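Local coordinates for protein binding component of ABC transporter (Wolinella succinogenes, PDB 3K4U) that serves as the putative solute-binding component of an ABC transporter and holds a lysine in its ligand pocket, at residues E[143-148]-E[160-165]; E[10-15]-E[119-124]; E[166-171]-E[179-184]. All blocks are in the same frame, centred on the assembly; numbering follows the deposited sequence.

How the interactions relate
From the N terminus, the chain first runs through 10-15, the end of strand 6-11 and the loop that follows, and interaction 2 brings this segment together with 119-124 after about a hundred residues. That contact ties one lobe of the binding protein to the other. The two remaining contacts close short loops. Interaction 1 joins the start of helix 145-154 to strand 159-163, and interaction 3 joins helix 164-175 to strand 179-182. The three follow in series, with none nested or crossed. Interactions 1 and 2 both touch the lysine, and Thr120 OG1 and Ile161 O link their neighbouring strands. Interactions 1 and 3 share helix 164-175.

Interaction 1: residues E[143-148]-E[160-165]; sequences DTEAEA and FIFDLP. With LYS (lysine), chain K.
Asp163 OD1 is gripped by two groups: the α-amino nitrogen N of the bound lysine, at 2.7 Å, and, more weakly, Tyr15 OH. The contact lies in a beta-alpha-beta crossover of the solute-binding fold. Strand 138-142 leads through helix 145-154 into strand 159-163, and both strands run parallel to strand 117-121, which lies between them. Asp163 takes the α-amino end of the lysine, while Glu145 approaches its side-chain end. The bond from the ligand NZ to Glu145 OE1 is weak, at 3.3 Å. The other carboxylate oxygen, OE2, makes a long, weak ion pair with Lys121.

Glu145 also packs against Phe162. Its CG is 3.4 Å from Phe162 CZ, and its carboxylate is turned 33° from the ring plane. CG stands anti to the carbonyl carbon (chi1 -71°), and a bend at chi2 (93°) then turns the carboxylate towards the ligand. Phe162 touches the ligand as well: ligand CG is 3.6 Å from Phe162 CZ, and ligand CE lies at the ring edge, in plane. The ring thus meets the ligand's aliphatic chain with its CZ end, and Tyr15 meets it edge-to-face. An alanine in place of Glu145 removes the carboxylate, which would probably leave the ligand NZ with one fewer acceptor, Lys121 without its weak ion pair and a gap beside Phe162 CZ.

One turn along the helix, Ala148 CB lies at the edge of the Phe160 ring. Phe160 also reaches the first helical turn, with CE1 3.5 Å from Glu145 O. The helix start is N-capped by Thr144. Its OG1 accepts a bond of 3.1 Å from Glu147 N and gives one of 3.0 Å to Glu147 OE2, which it meets on the anti side, out of the carboxylate plane.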
loop_
_atom_site.group_PDB
_atom_site.type_symbol
_atom_site.label_atom_id
_atom_site.label_comp_id
_atom_site.label_asym_id
_atom_site.label_seq_id
_atom_site.Cartn_x
_atom_site.Cartn_y
_atom_site.Cartn_z
ATOM N N ASP E 143 32.976 -7.015 -35.274
ATOM C CA ASP E 143 33.563 -6.054 -34.350
ATOM C C ASP E 143 32.668 -4.890 -33.951
ATOM O O ASP E 143 32.845 -4.336 -32.860
ATOM C CB ASP E 143 34.889 -5.533 -34.920
ATOM C CG ASP E 143 35.931 -6.627 -35.004
ATOM O OD1 ASP E 143 35.931 -7.483 -34.070
ATOM O OD2 ASP E 143 36.723 -6.649 -35.991
ATOM N N THR E 144 31.721 -4.512 -34.811
ATOM C CA THR E 144 30.793 -3.428 -34.448
ATOM C C THR E 144 29.295 -3.674 -34.728
ATOM O O THR E 144 28.917 -4.407 -35.646
ATOM C CB THR E 144 31.223 -2.050 -35.028
ATOM O OG1 THR E 144 31.053 -2.040 -36.457
ATOM C CG2 THR E 144 32.653 -1.731 -34.648
ATOM N N GLU E 145 28.458 -3.052 -33.916
ATOM C CA GLU E 145 27.022 -3.192 -34.036
ATOM C C GLU E 145 26.664 -2.863 -35.451
ATOM O O GLU E 145 25.911 -3.599 -36.097
ATOM C CB GLU E 145 26.288 -2.199 -33.121
ATOM C CG GLU E 145 26.371 -2.479 -31.641
ATOM C CD GLU E 145 27.517 -1.769 -30.951
ATOM O OE1 GLU E 145 27.300 -1.201 -29.851
ATOM O OE2 GLU E 145 28.642 -1.765 -31.502
ATOM N N ALA E 146 27.253 -1.766 -35.930
ATOM C CA ALA E 146 26.938 -1.156 -37.209
ATOM C C ALA E 146 27.449 -1.955 -38.388
ATOM O O ALA E 146 26.841 -1.938 -39.473
ATOM C CB ALA E 146 27.485 0.255 -37.238
ATOM N N GLU E 147 28.553 -2.668 -38.194
ATOM C CA GLU E 147 29.028 -3.588 -39.238
ATOM C C GLU E 147 28.130 -4.773 -39.311
ATOM O O GLU E 147 28.039 -5.412 -40.363
ATOM C CB GLU E 147 30.425 -4.109 -38.960
ATOM C CG GLU E 147 31.532 -3.164 -39.291
ATOM C CD GLU E 147 32.830 -3.703 -38.800
ATOM O OE1 GLU E 147 33.248 -4.764 -39.313
ATOM O OE2 GLU E 147 33.434 -3.088 -37.892
ATOM N N ALA E 148 27.468 -5.056 -38.187
ATOM C CA ALA E 148 26.660 -6.252 -38.037
ATOM C C ALA E 148 25.375 -6.060 -38.767
ATOM O O ALA E 148 25.037 -6.852 -39.629
ATOM C CB ALA E 148 26.420 -6.548 -36.587
ATOM N N PHE E 160 19.221 -9.129 -37.244
ATOM C CA PHE E 160 20.160 -8.585 -36.259
ATOM C C PHE E 160 19.591 -8.725 -34.832
ATOM O O PHE E 160 18.395 -8.546 -34.611
ATOM C CB PHE E 160 20.411 -7.114 -36.606
ATOM C CG PHE E 160 21.416 -6.428 -35.719
ATOM C CD1 PHE E 160 22.777 -6.727 -35.810
ATOM C CD2 PHE E 160 21.012 -5.459 -34.817
ATOM C CE1 PHE E 160 23.691 -6.102 -34.987
ATOM C CE2 PHE E 160 21.937 -4.840 -34.002
ATOM C CZ PHE E 160 23.277 -5.164 -34.094
ATOM N N ILE E 161 20.439 -9.079 -33.874
ATOM C CA ILE E 161 20.020 -9.231 -32.463
ATOM C C ILE E 161 20.873 -8.347 -31.576
ATOM O O ILE E 161 22.090 -8.321 -31.710
ATOM C CB ILE E 161 20.150 -10.664 -31.927
ATOM C CG1 ILE E 161 19.604 -10.738 -30.478
ATOM C CG2 ILE E 161 21.618 -11.134 -31.979
ATOM C CD1 ILE E 161 19.530 -12.186 -29.863
ATOM N N PHE E 162 20.235 -7.635 -30.657
ATOM C CA PHE E 162 20.953 -6.700 -29.813
ATOM C C PHE E 162 19.979 -6.071 -28.834
ATOM O O PHE E 162 18.772 -6.201 -28.996
ATOM C CB PHE E 162 21.598 -5.608 -30.687
ATOM C CG PHE E 162 22.809 -4.999 -30.076
ATOM C CD1 PHE E 162 24.062 -5.573 -30.268
ATOM C CD2 PHE E 162 22.706 -3.857 -29.304
ATOM C CE1 PHE E 162 25.188 -5.020 -29.666
ATOM C CE2 PHE E 162 23.819 -3.302 -28.707
ATOM C CZ PHE E 162 25.065 -3.880 -28.890
ATOM N N ASP E 163 20.531 -5.395 -27.829
ATOM C CA ASP E 163 19.782 -4.578 -26.913
ATOM C C ASP E 163 18.737 -3.756 -27.654
ATOM O O ASP E 163 19.018 -3.103 -28.664
ATOM C CB ASP E 163 20.708 -3.667 -26.102
ATOM C CG ASP E 163 21.713 -4.445 -25.235
ATOM O OD1 ASP E 163 22.155 -3.928 -24.167
ATOM O OD2 ASP E 163 22.075 -5.565 -25.629
ATOM N N LEU E 164 17.515 -3.820 -27.121
ATOM C CA LEU E 164 16.334 -3.216 -27.728
ATOM C C LEU E 164 16.436 -1.711 -27.967
ATOM O O LEU E 164 15.906 -1.210 -28.961
ATOM C CB LEU E 164 15.106 -3.516 -26.864
ATOM C CG LEU E 164 13.741 -3.079 -27.369
ATOM C CD1 LEU E 164 12.776 -4.118 -26.936
ATOM C CD2 LEU E 164 13.358 -1.732 -26.805
ATOM N N PRO E 165 17.091 -0.974 -27.051
ATOM C CA PRO E 165 17.092 0.472 -27.282
ATOM C C PRO E 165 17.972 0.852 -28.444
ATOM O O PRO E 165 17.727 1.866 -29.082
ATOM C CB PRO E 165 17.591 1.044 -25.965
ATOM C CG PRO E 165 17.275 -0.072 -24.937
ATOM C CD PRO E 165 17.567 -1.312 -25.701
HETATM N N LYS K . 24.413 -4.605 -22.884
HETATM C CA LYS K . 25.455 -4.924 -23.839
HETATM C C LYS K . 26.511 -5.724 -23.111
HETATM O O LYS K . 26.714 -5.510 -21.918
HETATM C CB LYS K . 26.082 -3.637 -24.392
HETATM C CG LYS K . 26.785 -3.790 -25.721
HETATM C CD LYS K . 27.961 -2.880 -25.794
HETATM C CE LYS K . 28.497 -2.720 -27.221
HETATM N NZ LYS K . 29.442 -1.581 -27.351
HETATM O OXT LYS K . 27.180 -6.580 -23.686
#

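Interaction 2: residues E[10-15]-E[119-124]. With LYS (lysine), chain K.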
loop_
_atom_site.group_PDB
_atom_site.type_symbol
_atom_site.label_atom_id
_atom_site.label_comp_id
_atom_site.label_asym_id
_atom_site.label_seq_id
_atom_site.Cartn_x
_atom_site.Cartn_y
_atom_site.Cartn_z
ATOM N N GLY E 10 35.407 5.228 -18.845
ATOM C CA GLY E 10 35.564 4.360 -20.008
ATOM C C GLY E 10 34.239 3.993 -20.650
ATOM O O GLY E 10 33.260 3.710 -19.948
ATOM N N LEU E 11 34.214 4.008 -21.986
ATOM C CA LEU E 11 33.035 3.668 -22.762
ATOM C C LEU E 11 33.405 3.380 -24.184
ATOM O O LEU E 11 34.476 3.763 -24.631
ATOM C CB LEU E 11 31.949 4.750 -22.711
ATOM C CG LEU E 11 32.157 6.256 -22.702
ATOM C CD1 LEU E 11 33.248 6.688 -23.690
ATOM C CD2 LEU E 11 30.857 6.940 -23.037
ATOM N N GLU E 12 32.530 2.659 -24.881
ATOM C CA GLU E 12 32.786 2.257 -26.249
ATOM C C GLU E 12 31.733 2.889 -27.129
ATOM O O GLU E 12 30.535 2.568 -27.006
ATOM C CB GLU E 12 32.764 0.734 -26.396
ATOM C CG GLU E 12 33.452 0.253 -27.688
ATOM C CD GLU E 12 33.032 -1.132 -28.115
ATOM O OE1 GLU E 12 31.816 -1.426 -28.029
ATOM O OE2 GLU E 12 33.907 -1.923 -28.556
ATOM N N PRO E 13 32.144 3.820 -27.995
ATOM C CA PRO E 13 31.080 4.479 -28.739
ATOM C C PRO E 13 30.383 3.566 -29.738
ATOM O O PRO E 13 30.978 2.607 -30.243
ATOM C CB PRO E 13 31.811 5.614 -29.428
ATOM C CG PRO E 13 32.880 5.995 -28.391
ATOM C CD PRO E 13 33.364 4.646 -27.937
ATOM N N GLY E 14 29.118 3.836 -30.017
ATOM C CA GLY E 14 28.485 3.100 -31.098
ATOM C C GLY E 14 27.391 2.140 -30.676
ATOM O O GLY E 14 26.805 1.497 -31.535
ATOM N N TYR E 15 27.145 2.040 -29.365
ATOM C CA TYR E 15 25.918 1.508 -28.824
ATOM C C TYR E 15 24.953 2.660 -28.713
ATOM O O TYR E 15 24.828 3.256 -27.645
ATOM C CB TYR E 15 26.175 0.933 -27.431
ATOM C CG TYR E 15 24.991 0.301 -26.726
ATOM C CD1 TYR E 15 25.084 -0.044 -25.380
ATOM C CD2 TYR E 15 23.786 0.038 -27.389
ATOM C CE1 TYR E 15 24.038 -0.646 -24.715
ATOM C CE2 TYR E 15 22.715 -0.557 -26.720
ATOM C CZ TYR E 15 22.854 -0.890 -25.389
ATOM O OH TYR E 15 21.811 -1.469 -24.710
ATOM N N VAL E 119 23.051 -12.183 -37.182
ATOM C CA VAL E 119 24.297 -11.480 -36.847
ATOM C C VAL E 119 24.247 -10.496 -35.684
ATOM O O VAL E 119 23.244 -9.766 -35.482
ATOM C CB VAL E 119 24.939 -10.806 -38.058
ATOM C CG1 VAL E 119 25.442 -11.865 -39.032
ATOM C CG2 VAL E 119 23.967 -9.877 -38.728
ATOM N N THR E 120 25.346 -10.490 -34.927
ATOM C CA THR E 120 25.563 -9.492 -33.893
ATOM C C THR E 120 27.062 -9.152 -33.653
ATOM O O THR E 120 27.971 -9.683 -34.323
ATOM C CB THR E 120 24.882 -9.915 -32.579
ATOM O OG1 THR E 120 24.566 -8.751 -31.802
ATOM C CG2 THR E 120 25.769 -10.851 -31.776
ATOM N N LYS E 121 27.304 -8.278 -32.685
ATOM C CA LYS E 121 28.649 -7.884 -32.370
ATOM C C LYS E 121 29.339 -8.967 -31.532
ATOM O O LYS E 121 28.667 -9.728 -30.809
ATOM C CB LYS E 121 28.625 -6.560 -31.616
ATOM C CG LYS E 121 29.955 -6.234 -30.891
ATOM C CD LYS E 121 29.710 -5.105 -29.900
ATOM C CE LYS E 121 30.983 -4.546 -29.361
ATOM N NZ LYS E 121 31.747 -3.852 -30.413
ATOM N N PHE E 122 30.670 -9.012 -31.594
ATOM C CA PHE E 122 31.423 -10.050 -30.899
ATOM C C PHE E 122 31.579 -9.817 -29.391
ATOM O O PHE E 122 31.775 -8.669 -28.934
ATOM C CB PHE E 122 32.802 -10.248 -31.539
ATOM C CG PHE E 122 33.632 -11.303 -30.863
ATOM C CD1 PHE E 122 33.464 -12.669 -31.192
ATOM C CD2 PHE E 122 34.549 -10.958 -29.867
ATOM C CE1 PHE E 122 34.222 -13.667 -30.564
ATOM C CE2 PHE E 122 35.314 -11.964 -29.216
ATOM C CZ PHE E 122 35.136 -13.322 -29.570
ATOM N N GLY E 123 31.535 -10.919 -28.635
ATOM C CA GLY E 123 31.749 -10.897 -27.175
ATOM C C GLY E 123 30.843 -9.940 -26.416
ATOM O O GLY E 123 31.297 -9.201 -25.565
ATOM N N VAL E 124 29.552 -9.956 -26.687
ATOM C CA VAL E 124 28.670 -8.963 -26.090
ATOM C C VAL E 124 27.335 -9.641 -25.649
ATOM O O VAL E 124 26.988 -10.712 -26.151
ATOM C CB VAL E 124 28.472 -7.851 -27.133
ATOM C CG1 VAL E 124 27.069 -7.784 -27.616
ATOM C CG2 VAL E 124 28.935 -6.579 -26.620
HETATM N N LYS K . 24.413 -4.605 -22.884
HETATM C CA LYS K . 25.455 -4.924 -23.839
HETATM C C LYS K . 26.511 -5.724 -23.111
HETATM O O LYS K . 26.714 -5.510 -21.918
HETATM C CB LYS K . 26.082 -3.637 -24.392
HETATM C CG LYS K . 26.785 -3.790 -25.721
HETATM C CD LYS K . 27.961 -2.880 -25.794
HETATM C CE LYS K . 28.497 -2.720 -27.221
HETATM N NZ LYS K . 29.442 -1.581 -27.351
HETATM O OXT LYS K . 27.180 -6.580 -23.686
#
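Glu12 sets its carboxylate against the ammonium of Lys121, the two side chains coming from opposite directions. Lys121 NZ is 3.4 Å from Glu12 OE1 and lies equally far from OE2. The salt bridge is thus shared between both oxygens, and each of its hydrogen bonds is weak. The stronger partner of Lys121 NZ is the carbonyl oxygen of Asp143.

Glu12 OE1 has a second cationic partner, the NZ of the bound lysine, modelled very short at 2.5 Å. One carboxylate therefore serves two ammonium groups, and its charge probably offsets part of theirs. Glu12 OE2 has a further weak bond from Trp53 N. Lys121 runs extended from the backbone and bends only at its last torsion (chi4 67°), which brings its NZ within range of both Glu12 and Asp143. Its CE passes 3.8 Å from the ligand CE, carbon against carbon.

The rest of the ligand chain is lined by apolar groups from both segments. Tyr15 CE1 is 3.6 Å from ligand CB, and Val124 CG2 is 3.6 Å from ligand CG. Opposite lobes closing on a ligand in this way are characteristic of the solute-binding proteins of ABC transporters.

Residues 10-15 cover the end of strand 6-11, the middle strand of the parallel sheet with 45-50 and 67-68, and the loop after it. Residues 119-124 cover the end of strand 117-121, which lies between strands 138-142 and 159-163 in the other sheet, and the loop up to Val124, the N-cap position before helix 125-133.

Interaction 3: residues E[166-171]-E[179-184]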
loop_
_atom_site.group_PDB
_atom_site.type_symbol
_atom_site.label_atom_id
_atom_site.label_comp_id
_atom_site.label_asym_id
_atom_site.label_seq_id
_atom_site.Cartn_x
_atom_site.Cartn_y
_atom_site.Cartn_z
ATOM N N PHE E 166 18.934 -0.000 -28.764
ATOM C CA PHE E 166 19.695 0.158 -30.005
ATOM C C PHE E 166 18.799 0.056 -31.225
ATOM O O PHE E 166 18.807 0.946 -32.091
ATOM C CB PHE E 166 20.830 -0.853 -30.098
ATOM C CG PHE E 166 21.618 -0.781 -31.384
ATOM C CD1 PHE E 166 22.856 -0.147 -31.422
ATOM C CD2 PHE E 166 21.140 -1.392 -32.551
ATOM C CE1 PHE E 166 23.592 -0.090 -32.599
ATOM C CE2 PHE E 166 21.880 -1.344 -33.743
ATOM C CZ PHE E 166 23.104 -0.687 -33.765
ATOM N N ASN E 167 18.013 -1.011 -31.288
ATOM C CA ASN E 167 17.105 -1.220 -32.395
ATOM C C ASN E 167 16.153 -0.072 -32.654
ATOM O O ASN E 167 15.988 0.365 -33.787
ATOM C CB ASN E 167 16.354 -2.524 -32.206
ATOM C CG ASN E 167 17.274 -3.710 -32.203
ATOM O OD1 ASN E 167 18.266 -3.754 -32.945
ATOM N ND2 ASN E 167 16.960 -4.688 -31.366
ATOM N N VAL E 168 15.528 0.464 -31.624
ATOM C CA VAL E 168 14.622 1.571 -31.955
ATOM C C VAL E 168 15.354 2.805 -32.498
ATOM O O VAL E 168 14.867 3.448 -33.396
ATOM C CB VAL E 168 13.496 1.859 -30.899
ATOM C CG1 VAL E 168 13.674 1.087 -29.676
ATOM C CG2 VAL E 168 13.392 3.312 -30.591
ATOM N N ALA E 169 16.541 3.102 -31.987
ATOM C CA ALA E 169 17.309 4.241 -32.487
ATOM C C ALA E 169 17.792 3.965 -33.907
ATOM O O ALA E 169 17.812 4.851 -34.764
ATOM C CB ALA E 169 18.460 4.543 -31.575
ATOM N N PHE E 170 18.159 2.720 -34.163
ATOM C CA PHE E 170 18.540 2.348 -35.508
ATOM C C PHE E 170 17.373 2.379 -36.494
ATOM O O PHE E 170 17.538 2.825 -37.624
ATOM C CB PHE E 170 19.207 0.987 -35.504
ATOM C CG PHE E 170 19.866 0.632 -36.801
ATOM C CD1 PHE E 170 21.232 0.826 -36.973
ATOM C CD2 PHE E 170 19.129 0.065 -37.831
ATOM C CE1 PHE E 170 21.852 0.474 -38.150
ATOM C CE2 PHE E 170 19.723 -0.285 -39.010
ATOM C CZ PHE E 170 21.094 -0.083 -39.177
HETATM N N MSE E 171 16.205 1.899 -36.068
HETATM C CA MSE E 171 14.998 1.934 -36.884
HETATM C C MSE E 171 14.669 3.336 -37.314
HETATM O O MSE E 171 14.169 3.542 -38.407
HETATM C CB MSE E 171 13.800 1.367 -36.121
HETATM C CG MSE E 171 13.685 -0.150 -36.136
HETATM SE SE MSE E 171 13.805 -0.910 -37.939
HETATM C CE MSE E 171 12.148 -0.175 -38.707
ATOM N N LEU E 179 14.083 -2.417 -42.847
ATOM C CA LEU E 179 14.006 -3.508 -41.881
ATOM C C LEU E 179 12.731 -3.402 -41.058
ATOM O O LEU E 179 11.977 -2.419 -41.194
ATOM C CB LEU E 179 15.226 -3.480 -40.963
ATOM C CG LEU E 179 16.535 -4.180 -41.361
ATOM C CD1 LEU E 179 16.872 -4.041 -42.836
ATOM C CD2 LEU E 179 17.650 -3.622 -40.506
ATOM N N VAL E 180 12.473 -4.423 -40.233
ATOM C CA VAL E 180 11.358 -4.377 -39.283
ATOM C C VAL E 180 11.757 -4.910 -37.912
ATOM O O VAL E 180 12.330 -6.001 -37.794
ATOM C CB VAL E 180 10.100 -5.101 -39.781
ATOM C CG1 VAL E 180 8.972 -4.957 -38.748
ATOM C CG2 VAL E 180 9.652 -4.539 -41.115
ATOM N N HIS E 181 11.427 -4.117 -36.897
ATOM C CA HIS E 181 11.756 -4.346 -35.497
ATOM C C HIS E 181 10.793 -5.328 -34.808
ATOM O O HIS E 181 9.650 -4.971 -34.471
ATOM C CB HIS E 181 11.691 -2.982 -34.800
ATOM C CG HIS E 181 12.162 -2.977 -33.382
ATOM N ND1 HIS E 181 12.991 -3.947 -32.862
ATOM C CD2 HIS E 181 11.965 -2.077 -32.390
ATOM C CE1 HIS E 181 13.269 -3.659 -31.603
ATOM N NE2 HIS E 181 12.668 -2.524 -31.295
ATOM N N LEU E 182 11.247 -6.563 -34.599
ATOM C CA LEU E 182 10.516 -7.480 -33.729
ATOM C C LEU E 182 10.888 -7.171 -32.278
ATOM O O LEU E 182 11.937 -7.614 -31.775
ATOM C CB LEU E 182 10.774 -8.937 -34.108
ATOM C CG LEU E 182 9.875 -9.367 -35.272
ATOM C CD1 LEU E 182 10.248 -10.754 -35.761
ATOM C CD2 LEU E 182 8.378 -9.308 -34.873
ATOM N N ASP E 183 10.032 -6.394 -31.614
ATOM C CA ASP E 183 10.436 -5.754 -30.370
ATOM C C ASP E 183 10.077 -6.488 -29.076
ATOM O O ASP E 183 10.232 -5.927 -27.975
ATOM C CB ASP E 183 10.016 -4.280 -30.328
ATOM C CG ASP E 183 8.512 -4.085 -30.365
ATOM O OD1 ASP E 183 7.770 -4.807 -29.662
ATOM O OD2 ASP E 183 8.075 -3.169 -31.093
ATOM N N THR E 184 9.630 -7.736 -29.183
ATOM C CA THR E 184 9.483 -8.510 -27.965
ATOM C C THR E 184 10.872 -8.651 -27.347
ATOM O O THR E 184 11.824 -8.981 -28.027
ATOM C CB THR E 184 8.826 -9.893 -28.191
ATOM O OG1 THR E 184 7.754 -9.763 -29.131
ATOM C CG2 THR E 184 8.279 -10.448 -26.879
#
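Helix 166-171 runs nearly antiparallel to strand 179-182, at 154° with the axes 9.2 Å apart, and Asn167 and His181 have the nearest CA atoms. The unit is a beta-alpha-beta crossover. Strand 159-163 passes through helix 164-175 into strand 179-182, and strand 89-98 lies between the two strands, pairing with both.

His181 is at the centre of the contact. Asn167 CB stands over one face of its imidazole, 3.3 Å from CE1. The two side chains cross at about a right angle, and the Asn167 amide plane is turned 63° from the ring. Asp183 CB covers the opposite face, offset toward the rim, so the imidazole is sandwiched. With CG anti to the backbone N (chi1 -173°), the ring reaches over to the helix. Val168 CG1 adds a looser contact 4.1 Å from His181 NE2.

Met171, a selenomethionine, packs beside it. Its CG is 3.7 Å from His181 CB. Bends at chi2 and chi3 fold the end of the chain back along the strand. There CE lies 3.4 Å from Leu179 O, and SE is 4.2 Å from Leu179 CB. Deeper in, Phe170 CE2 meets Leu179 CD2 at 4.2 Å. Both of these residues also touch helix 145-154: Phe170 on Val149 and Leu153, and Leu179 on Leu153.

No hydrogen bond crosses between helix and strand. His181 ND1 makes a weak bond to Leu95 O of the neighbouring strand 89-98. The helix is therefore held against strand 179-182 by shape and apolar contact, while ND1 of the imidazole turns, weakly, to an acceptor in the sheet.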